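Uncharacterized protein BAD_0989 (Bifidobacterium adolescentis ATCC 15703, PDB 3CYM) is of unknown function but probably binds nucleic acid and acts as a 3'-5' exonuclease of the ribonuclease D type. Local coordinates at residues Q61-L71 against R166-E174; L105-Q116 against A203-R211. All blocks are in the same frame, centred on the assembly; numbering follows the deposited sequence. Where two conformers were deposited one is given.

Contact 1: residues Q61-L71 against R166-E174; sequences QFKRDGAGIGL and RNYAALDVE. With NA (sodium ion), chain B.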
loop_
_atom_site.group_PDB
_atom_site.type_symbol
_atom_site.label_atom_id
_atom_site.label_comp_id
_atom_site.label_asym_id
_atom_site.label_seq_id
_atom_site.Cartn_x
_atom_site.Cartn_y
_atom_site.Cartn_z
ATOM N N GLN A 61 3.466 -7.305 14.226
ATOM C CA GLN A 61 3.666 -8.736 14.474
ATOM C C GLN A 61 5.082 -9.151 14.143
ATOM O O GLN A 61 5.581 -8.842 13.062
ATOM C CB GLN A 61 2.700 -9.602 13.654
ATOM C CG GLN A 61 1.229 -9.274 13.788
ATOM C CD GLN A 61 0.647 -8.680 12.528
ATOM O OE1 GLN A 61 0.480 -7.472 12.430
ATOM N NE2 GLN A 61 0.349 -9.527 11.551
ATOM N N PHE A 62 5.717 -9.859 15.077
ATOM C CA PHE A 62 7.076 -10.354 14.894
ATOM C C PHE A 62 7.235 -11.807 15.277
ATOM O O PHE A 62 6.497 -12.320 16.105
ATOM C CB PHE A 62 8.075 -9.505 15.681
ATOM C CG PHE A 62 8.148 -8.093 15.211
ATOM C CD1 PHE A 62 8.584 -7.801 13.919
ATOM C CD2 PHE A 62 7.744 -7.055 16.033
ATOM C CE1 PHE A 62 8.633 -6.489 13.461
ATOM C CE2 PHE A 62 7.802 -5.743 15.583
ATOM C CZ PHE A 62 8.239 -5.461 14.287
ATOM N N LYS A 63 8.202 -12.466 14.649
ATOM C CA LYS A 63 8.626 -13.787 15.064
ATOM C C LYS A 63 10.124 -13.923 14.854
ATOM O O LYS A 63 10.658 -13.534 13.805
ATOM C CB LYS A 63 7.883 -14.899 14.303
ATOM C CG LYS A 63 8.118 -16.268 14.914
ATOM C CD LYS A 63 7.576 -17.410 14.083
ATOM C CE LYS A 63 7.675 -18.693 14.883
ATOM N NZ LYS A 63 7.200 -19.886 14.139
ATOM N N ARG A 64 10.797 -14.461 15.865
ATOM C CA ARG A 64 12.177 -14.890 15.730
ATOM C C ARG A 64 12.334 -16.225 16.440
ATOM O O ARG A 64 11.734 -16.438 17.494
ATOM C CB ARG A 64 13.123 -13.856 16.328
ATOM C CG ARG A 64 14.407 -13.719 15.562
ATOM C CD ARG A 64 15.259 -12.582 16.061
ATOM N NE ARG A 64 16.521 -12.585 15.336
ATOM C CZ ARG A 64 17.619 -11.938 15.702
ATOM N NH1 ARG A 64 17.642 -11.204 16.809
ATOM N NH2 ARG A 64 18.703 -12.030 14.944
ATOM N N ASP A 65 13.128 -17.116 15.847
ATOM C CA ASP A 65 13.351 -18.468 16.369
ATOM C C ASP A 65 13.863 -18.435 17.814
ATOM O O ASP A 65 14.984 -18.002 18.078
ATOM C CB ASP A 65 14.326 -19.231 15.458
ATOM C CG ASP A 65 14.443 -20.710 15.818
ATOM O OD1 ASP A 65 15.514 -21.296 15.558
ATOM O OD2 ASP A 65 13.474 -21.293 16.352
ATOM N N GLY A 66 13.011 -18.859 18.744
ATOM C CA GLY A 66 13.351 -18.865 20.163
ATOM C C GLY A 66 12.594 -17.828 20.966
ATOM O O GLY A 66 12.258 -18.060 22.127
ATOM N N ALA A 67 12.335 -16.682 20.346
ATOM C CA ALA A 67 11.552 -15.630 20.971
ATOM C C ALA A 67 10.070 -15.876 20.755
ATOM O O ALA A 67 9.244 -15.421 21.536
ATOM C CB ALA A 67 11.942 -14.266 20.403
ATOM N N GLY A 68 9.741 -16.570 19.672
ATOM C CA GLY A 68 8.355 -16.842 19.325
ATOM C C GLY A 68 7.656 -15.625 18.766
ATOM O O GLY A 68 8.305 -14.667 18.349
ATOM N N ILE A 69 6.328 -15.660 18.769
ATOM C CA ILE A 69 5.524 -14.596 18.157
ATOM C C ILE A 69 5.196 -13.486 19.155
ATOM O O ILE A 69 4.697 -13.748 20.264
ATOM C CB ILE A 69 4.221 -15.162 17.493
ATOM C CG1 ILE A 69 4.561 -16.252 16.459
ATOM C CG2 ILE A 69 3.382 -14.046 16.870
ATOM C CD1 ILE A 69 3.351 -16.985 15.868
ATOM N N GLY A 70 5.517 -12.251 18.765
ATOM C CA GLY A 70 5.085 -11.059 19.494
ATOM C C GLY A 70 4.049 -10.261 18.728
ATOM O O GLY A 70 4.307 -9.840 17.600
ATOM N N LEU A 71 2.883 -10.055 19.341
ATOM C CA LEU A 71 1.848 -9.177 18.798
ATOM C C LEU A 71 1.851 -7.889 19.604
ATOM O O LEU A 71 1.408 -7.870 20.743
ATOM C CB LEU A 71 0.459 -9.838 18.848
ATOM C CG LEU A 71 0.277 -11.239 18.255
ATOM C CD1 LEU A 71 -1.172 -11.610 18.254
ATOM C CD2 LEU A 71 0.804 -11.302 16.851
ATOM N N ARG A 166 -6.151 -12.241 16.813
ATOM C CA ARG A 166 -4.791 -12.457 17.302
ATOM C C ARG A 166 -4.173 -13.660 16.600
ATOM O O ARG A 166 -3.001 -13.648 16.267
ATOM C CB ARG A 166 -4.777 -12.664 18.820
ATOM C CG ARG A 166 -4.870 -11.373 19.634
ATOM C CD ARG A 166 -4.537 -11.601 21.106
ATOM N NE ARG A 166 -5.660 -12.161 21.860
ATOM C CZ ARG A 166 -5.748 -13.425 22.269
ATOM N NH1 ARG A 166 -4.779 -14.289 22.003
ATOM N NH2 ARG A 166 -6.813 -13.829 22.950
ATOM N N ASN A 167 -4.990 -14.691 16.383
ATOM C CA ASN A 167 -4.594 -15.899 15.656
ATOM C C ASN A 167 -4.240 -15.619 14.190
ATOM O O ASN A 167 -3.211 -16.106 13.690
ATOM C CB ASN A 167 -5.695 -16.964 15.762
ATOM C CG ASN A 167 -5.296 -18.278 15.151
ATOM O OD1 ASN A 167 -4.206 -18.781 15.397
ATOM N ND2 ASN A 167 -6.183 -18.849 14.352
ATOM N N TYR A 168 -5.085 -14.831 13.520
ATOM C CA TYR A 168 -4.821 -14.357 12.157
ATOM C C TYR A 168 -3.502 -13.595 12.070
ATOM O O TYR A 168 -2.706 -13.830 11.164
ATOM C CB TYR A 168 -5.973 -13.468 11.648
ATOM C CG TYR A 168 -5.699 -12.768 10.319
ATOM C CD1 TYR A 168 -6.075 -13.355 9.102
ATOM C CD2 TYR A 168 -5.080 -11.512 10.278
ATOM C CE1 TYR A 168 -5.828 -12.712 7.879
ATOM C CE2 TYR A 168 -4.824 -10.869 9.066
ATOM C CZ TYR A 168 -5.204 -11.469 7.873
ATOM O OH TYR A 168 -4.947 -10.823 6.679
ATOM N N ALA A 169 -3.294 -12.668 13.004
ATOM C CA ALA A 169 -2.119 -11.813 13.006
ATOM C C ALA A 169 -0.837 -12.602 13.289
ATOM O O ALA A 169 0.214 -12.325 12.705
ATOM C CB ALA A 169 -2.292 -10.692 14.005
ATOM N N ALA A 170 -0.946 -13.594 14.169
ATOM C CA ALA A 170 0.145 -14.519 14.447
ATOM C C ALA A 170 0.463 -15.401 13.243
ATOM O O ALA A 170 1.629 -15.551 12.872
ATOM C CB ALA A 170 -0.190 -15.367 15.633
ATOM N N LEU A 171 -0.572 -15.967 12.623
ATOM C CA LEU A 171 -0.384 -16.830 11.456
ATOM C C LEU A 171 0.281 -16.135 10.266
ATOM O O LEU A 171 0.945 -16.786 9.467
ATOM C CB LEU A 171 -1.691 -17.526 11.042
ATOM C CG LEU A 171 -2.058 -18.762 11.879
ATOM C CD1 LEU A 171 -3.514 -19.143 11.627
ATOM C CD2 LEU A 171 -1.133 -19.953 11.613
ATOM N N ASP A 172 0.131 -14.814 10.178
ATOM C CA ASP A 172 0.774 -14.031 9.123
ATOM C C ASP A 172 2.303 -13.865 9.214
ATOM O O ASP A 172 2.948 -13.568 8.201
ATOM C CB ASP A 172 0.098 -12.667 8.994
ATOM C CG ASP A 172 -0.988 -12.653 7.943
ATOM O OD1 ASP A 172 -1.338 -13.720 7.391
ATOM O OD2 ASP A 172 -1.493 -11.546 7.653
ATOM N N VAL A 173 2.873 -14.047 10.408
ATOM C CA VAL A 173 4.341 -14.095 10.585
ATOM C C VAL A 173 4.883 -15.500 10.879
ATOM O O VAL A 173 6.089 -15.712 10.841
ATOM C CB VAL A 173 4.858 -13.135 11.679
ATOM C CG1 VAL A 173 4.590 -11.709 11.306
ATOM C CG2 VAL A 173 4.261 -13.471 13.037
ATOM N N GLU A 174 3.977 -16.440 11.151
ATOM C CA GLU A 174 4.288 -17.824 11.554
ATOM C C GLU A 174 5.183 -18.627 10.592
ATOM O O GLU A 174 5.978 -19.458 11.036
ATOM C CB GLU A 174 2.967 -18.571 11.840
ATOM C CG GLU A 174 2.994 -20.115 12.016
ATOM C CD GLU A 174 3.672 -20.600 13.298
ATOM O OE1 GLU A 174 4.137 -19.765 14.105
ATOM O OE2 GLU A 174 3.752 -21.837 13.496
HETATM NA NA NA B . -1.297 -9.106 7.345
HETATM O O HOH W 1 8.906 -19.710 11.832
HETATM O O HOH W 2 -3.684 -8.687 6.816
HETATM O O HOH W 3 0.040 -8.847 5.418
HETATM O O HOH W 4 -1.141 -6.774 7.016
#

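Contact 2: residues L105-Q116 against A203-R211; sequences LPGFDELGMEPQ and ALKEGLGPR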
loop_
_atom_site.group_PDB
_atom_site.type_symbol
_atom_site.label_atom_id
_atom_site.label_comp_id
_atom_site.label_asym_id
_atom_site.label_seq_id
_atom_site.Cartn_x
_atom_site.Cartn_y
_atom_site.Cartn_z
ATOM N N LEU A 105 6.742 -1.013 5.492
ATOM C CA LEU A 105 7.946 -0.231 5.780
ATOM C C LEU A 105 7.705 1.242 6.157
ATOM O O LEU A 105 8.414 1.755 7.027
ATOM C CB LEU A 105 8.998 -0.367 4.668
ATOM C CG LEU A 105 9.778 -1.689 4.542
ATOM C CD1 LEU A 105 10.493 -1.743 3.208
ATOM C CD2 LEU A 105 10.766 -1.932 5.675
ATOM N N PRO A 106 6.726 1.935 5.518
ATOM C CA PRO A 106 6.500 3.313 5.976
ATOM C C PRO A 106 6.043 3.429 7.431
ATOM O O PRO A 106 6.503 4.323 8.151
ATOM C CB PRO A 106 5.406 3.821 5.030
ATOM C CG PRO A 106 5.513 2.964 3.828
ATOM C CD PRO A 106 5.853 1.615 4.371
ATOM N N GLY A 107 5.173 2.509 7.853
ATOM C CA GLY A 107 4.661 2.469 9.221
ATOM C C GLY A 107 5.712 2.088 10.243
ATOM O O GLY A 107 5.740 2.659 11.328
ATOM N N PHE A 108 6.565 1.123 9.894
ATOM C CA PHE A 108 7.711 0.731 10.726
ATOM C C PHE A 108 8.691 1.884 10.906
ATOM O O PHE A 108 9.149 2.139 12.016
ATOM C CB PHE A 108 8.465 -0.466 10.128
ATOM C CG PHE A 108 7.715 -1.775 10.193
ATOM C CD1 PHE A 108 7.994 -2.778 9.284
ATOM C CD2 PHE A 108 6.737 -2.009 11.155
ATOM C CE1 PHE A 108 7.316 -3.986 9.330
ATOM C CE2 PHE A 108 6.062 -3.217 11.210
ATOM C CZ PHE A 108 6.352 -4.204 10.295
ATOM N N ASP A 109 9.010 2.566 9.804
ATOM C CA ASP A 109 9.831 3.780 9.819
ATOM C C ASP A 109 9.229 4.860 10.728
ATOM O O ASP A 109 9.941 5.491 11.511
ATOM C CB ASP A 109 9.993 4.328 8.402
ATOM C CG ASP A 109 10.760 5.631 8.364
ATOM O OD1 ASP A 109 10.141 6.681 8.072
ATOM O OD2 ASP A 109 11.976 5.602 8.640
ATOM N N GLU A 110 7.913 5.036 10.641
ATOM C CA GLU A 110 7.219 6.020 11.465
ATOM C C GLU A 110 7.191 5.717 12.960
ATOM O O GLU A 110 7.083 6.632 13.768
ATOM C CB GLU A 110 5.821 6.309 10.925
ATOM C CG GLU A 110 5.850 7.249 9.725
ATOM C CD GLU A 110 4.675 8.208 9.687
ATOM O OE1 GLU A 110 4.840 9.320 9.137
ATOM O OE2 GLU A 110 3.591 7.854 10.204
ATOM N N LEU A 111 7.313 4.448 13.330
ATOM C CA LEU A 111 7.452 4.088 14.745
ATOM C C LEU A 111 8.896 4.229 15.238
ATOM O O LEU A 111 9.152 4.228 16.442
ATOM C CB LEU A 111 6.882 2.687 15.019
ATOM C CG LEU A 111 5.346 2.603 15.002
ATOM C CD1 LEU A 111 4.843 1.205 14.660
ATOM C CD2 LEU A 111 4.733 3.078 16.310
ATOM N N GLY A 112 9.833 4.366 14.301
ATOM C CA GLY A 112 11.242 4.553 14.629
ATOM C C GLY A 112 12.062 3.283 14.493
ATOM O O GLY A 112 13.205 3.230 14.947
ATOM N N MET A 113 11.479 2.260 13.872
ATOM C CA MET A 113 12.202 1.027 13.593
ATOM C C MET A 113 13.169 1.237 12.424
ATOM O O MET A 113 12.931 2.071 11.549
ATOM C CB MET A 113 11.236 -0.126 13.311
ATOM C CG MET A 113 10.614 -0.739 14.557
ATOM S SD MET A 113 9.256 -1.869 14.189
ATOM C CE MET A 113 7.886 -0.760 14.232
ATOM N N GLU A 114 14.266 0.487 12.426
ATOM C CA GLU A 114 15.284 0.626 11.393
ATOM C C GLU A 114 15.743 -0.724 10.836
ATOM O O GLU A 114 16.825 -1.192 11.191
ATOM C CB GLU A 114 16.475 1.425 11.935
ATOM C CG GLU A 114 17.182 2.288 10.895
ATOM C CD GLU A 114 18.346 1.587 10.199
ATOM O OE1 GLU A 114 18.373 1.563 8.947
ATOM O OE2 GLU A 114 19.243 1.071 10.898
ATOM N N PRO A 115 14.922 -1.356 9.962
ATOM C CA PRO A 115 15.338 -2.586 9.271
ATOM C C PRO A 115 16.595 -2.370 8.423
ATOM O O PRO A 115 16.663 -1.426 7.628
ATOM C CB PRO A 115 14.136 -2.909 8.374
ATOM C CG PRO A 115 12.983 -2.208 9.012
ATOM C CD PRO A 115 13.553 -0.959 9.578
ATOM N N GLN A 116 17.591 -3.224 8.611
ATOM C CA GLN A 116 18.877 -3.030 7.941
ATOM C C GLN A 116 19.072 -3.934 6.739
ATOM O O GLN A 116 19.926 -3.671 5.889
ATOM C CB GLN A 116 20.031 -3.191 8.925
ATOM C CG GLN A 116 20.156 -2.031 9.898
ATOM C CD GLN A 116 21.464 -2.054 10.649
ATOM O OE1 GLN A 116 21.487 -2.233 11.867
ATOM N NE2 GLN A 116 22.567 -1.890 9.925
ATOM N N ALA A 203 13.615 -1.775 -2.537
ATOM C CA ALA A 203 12.358 -1.733 -1.775
ATOM C C ALA A 203 12.554 -1.135 -0.384
ATOM O O ALA A 203 11.703 -0.392 0.104
ATOM C CB ALA A 203 11.766 -3.115 -1.665
ATOM N N LEU A 204 13.689 -1.457 0.236
ATOM C CA LEU A 204 14.037 -0.945 1.561
ATOM C C LEU A 204 14.339 0.544 1.499
ATOM O O LEU A 204 13.955 1.294 2.398
ATOM C CB LEU A 204 15.230 -1.719 2.124
ATOM C CG LEU A 204 15.663 -1.470 3.571
ATOM C CD1 LEU A 204 14.556 -1.832 4.558
ATOM C CD2 LEU A 204 16.913 -2.273 3.873
ATOM N N LYS A 205 15.024 0.950 0.429
ATOM C CA LYS A 205 15.333 2.351 0.146
ATOM C C LYS A 205 14.047 3.158 -0.063
ATOM O O LYS A 205 13.852 4.204 0.552
ATOM C CB LYS A 205 16.219 2.423 -1.102
ATOM C CG LYS A 205 16.824 3.780 -1.418
ATOM C CD LYS A 205 17.193 3.904 -2.907
ATOM C CE LYS A 205 18.532 3.239 -3.268
ATOM N NZ LYS A 205 18.430 1.794 -3.644
ATOM N N GLU A 206 13.172 2.652 -0.937
ATOM C CA GLU A 206 11.904 3.321 -1.277
ATOM C C GLU A 206 10.873 3.310 -0.155
ATOM O O GLU A 206 10.222 4.326 0.106
ATOM C CB GLU A 206 11.262 2.698 -2.526
ATOM C CG GLU A 206 11.984 2.987 -3.817
ATOM C CD GLU A 206 12.129 4.468 -4.101
ATOM O OE1 GLU A 206 13.281 4.938 -4.204
ATOM O OE2 GLU A 206 11.096 5.159 -4.223
ATOM N N GLY A 207 10.731 2.159 0.493
ATOM C CA GLY A 207 9.698 1.942 1.495
ATOM C C GLY A 207 9.964 2.567 2.850
ATOM O O GLY A 207 9.039 3.083 3.477
ATOM N N LEU A 208 11.214 2.514 3.313
ATOM C CA LEU A 208 11.564 3.059 4.628
ATOM C C LEU A 208 11.611 4.591 4.599
ATOM O O LEU A 208 12.653 5.207 4.360
ATOM C CB LEU A 208 12.868 2.446 5.151
ATOM C CG LEU A 208 13.046 2.286 6.659
ATOM C CD1 LEU A 208 11.958 1.407 7.236
ATOM C CD2 LEU A 208 14.423 1.707 6.957
ATOM N N GLY A 209 10.448 5.181 4.841
ATOM C CA GLY A 209 10.221 6.614 4.693
ATOM C C GLY A 209 8.730 6.815 4.478
ATOM O O GLY A 209 8.001 5.832 4.364
ATOM N N PRO A 210 8.268 8.080 4.413
ATOM C CA PRO A 210 6.839 8.393 4.261
ATOM C C PRO A 210 6.272 7.897 2.929
ATOM O O PRO A 210 6.958 7.976 1.904
ATOM C CB PRO A 210 6.805 9.927 4.318
ATOM C CG PRO A 210 8.115 10.329 4.943
ATOM C CD PRO A 210 9.089 9.303 4.474
ATOM N N ARG A 211 5.042 7.385 2.955
ATOM C CA ARG A 211 4.428 6.762 1.771
ATOM C C ARG A 211 4.069 7.745 0.655
ATOM O O ARG A 211 3.926 8.947 0.887
ATOM C CB ARG A 211 3.209 5.888 2.128
ATOM C CG ARG A 211 2.238 6.478 3.134
ATOM C CD ARG A 211 2.242 5.665 4.412
ATOM N NE ARG A 211 2.229 6.505 5.608
ATOM C CZ ARG A 211 2.249 6.043 6.858
ATOM N NH1 ARG A 211 2.235 6.894 7.874
ATOM N NH2 ARG A 211 2.281 4.736 7.098
#

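Contact 1: residues Q61-L71 against R166-E174
Gln61 reaches from its strand to the helix and gives its side-chain NE2 to Ala169 O, 3.0 Å away. The N-H...O angle is 152°, and the donor approaches tilted from the carbonyl plane. A bend at chi2 (111°) lays CG and the amide along Ala169. NE2 has a second acceptor in Glu46, which binds the sodium ion together with Asp44 and Asp172; Asp172 OD2 lies 2.5 Å from the metal, and three waters complete its bonds. OD1 of the same carboxylate forms a salt bridge with Lys149, whereas Tyr168 OH bonds to Lys149 and to a metal-bound water.

At the C-terminal end of the helix segment, Lys63 is fully extended, CG anti to the backbone N, and its NZ forms a salt bridge with Glu174 OE1 at 3.1 Å. The ammonium comes from above the carboxylate plane, 60° out of it. NZ also makes a weak bond to Glu174 O and donates to a water. Glu174 OE2 is taken by the backbone N of Arg14.

Apolar groups line the rest of the interface. Val173 puts CG1 3.7 Å from Gln61 CB and CG2 4.0 Å from Ile69 CG2, while Ile69 CD1 meets Ala170 CB at 3.9 Å. Leu71 crosses Arg166 at about a right angle, its CD1 3.8 Å from Arg166 CB. The helix thus packs on the hairpin of the exonuclease sheet, which is consistent with this packing holding Asp172, and through Gln61 also Glu46, in place in the carboxylate site characteristic of the family.

Contact 2: residues L105-Q116 against A203-R211
Leu105, Leu204, Leu208 and Pro115 form the apolar part of this contact. Leu105 CD2 lies 3.9 Å from Leu208 CD1 and nearly as close to Leu204 CD1, with Leu105 crossing both side chains at about a right angle. Pro115 adds to the same cluster, its CD 3.7 Å from Leu208 CD1 and its CB near Leu204 CD1. The other Leu105 methyl, CD1, rests on the backbone at Ala203 O, 3.6 Å away. Gly207 permits this approach, since a CB there would clash with Leu105 CD1.

Backbone contacts come next. Pro106 sits against the chain leaving helix 193-207: its CA makes a CA-H...O contact with Gly209 O (3.3 Å, 125° at the hydrogen). Gly207 O lies 3.3 Å from Pro106 N, which has no hydrogen to offer. Asp109, its CG anti to the backbone N (chi1 176°), carries CB to 3.7 Å from Leu208 CD1 and OD1 to 3.4 Å from Gly209 CA. Replacing it with a glycine would probably open a gap beside Leu208 CD1 and leave Gly209 without its neighbouring carboxylate.

Charge enters at the periphery. Arg211 is poorly ordered, so its pairing is tentative: as modelled, Glu110 OE2 and Arg211 NH1 form a salt bridge of 2.9 Å, the oxygen at the guanidinium edge although the two planes stand 73° apart. Arg211 CD packs against Pro106 CB. Helix 101-111, which ends in a Schellman motif at Gly112, is therefore joined to the end of helix 193-207 chiefly by apolar and backbone packing, which suggests that the join depends more on shape than on directed polar bonds.

Contact 1 is buried within the exonuclease fold, where helix 163-174 lies on strands of the mixed sheet, whereas contact 2 is partly exposed and joins helix 101-111 to the C-terminal end of helix 193-207 and the chain after it. The chemistry follows: contact 1 combines apolar packing with directed polar bonds and includes a metal ligand, while contact 2 relies on leucines, prolines and backbone, with its salt bridge made through a poorly ordered arginine. Contact 2 buries more surface, 669 against 499 Å². Their segments alternate along the chain, and the centres of contacts 1 and 2 are 20 Å apart. Direct packing links them: Phe62 CZ is 3.7 Å from Met113 SD.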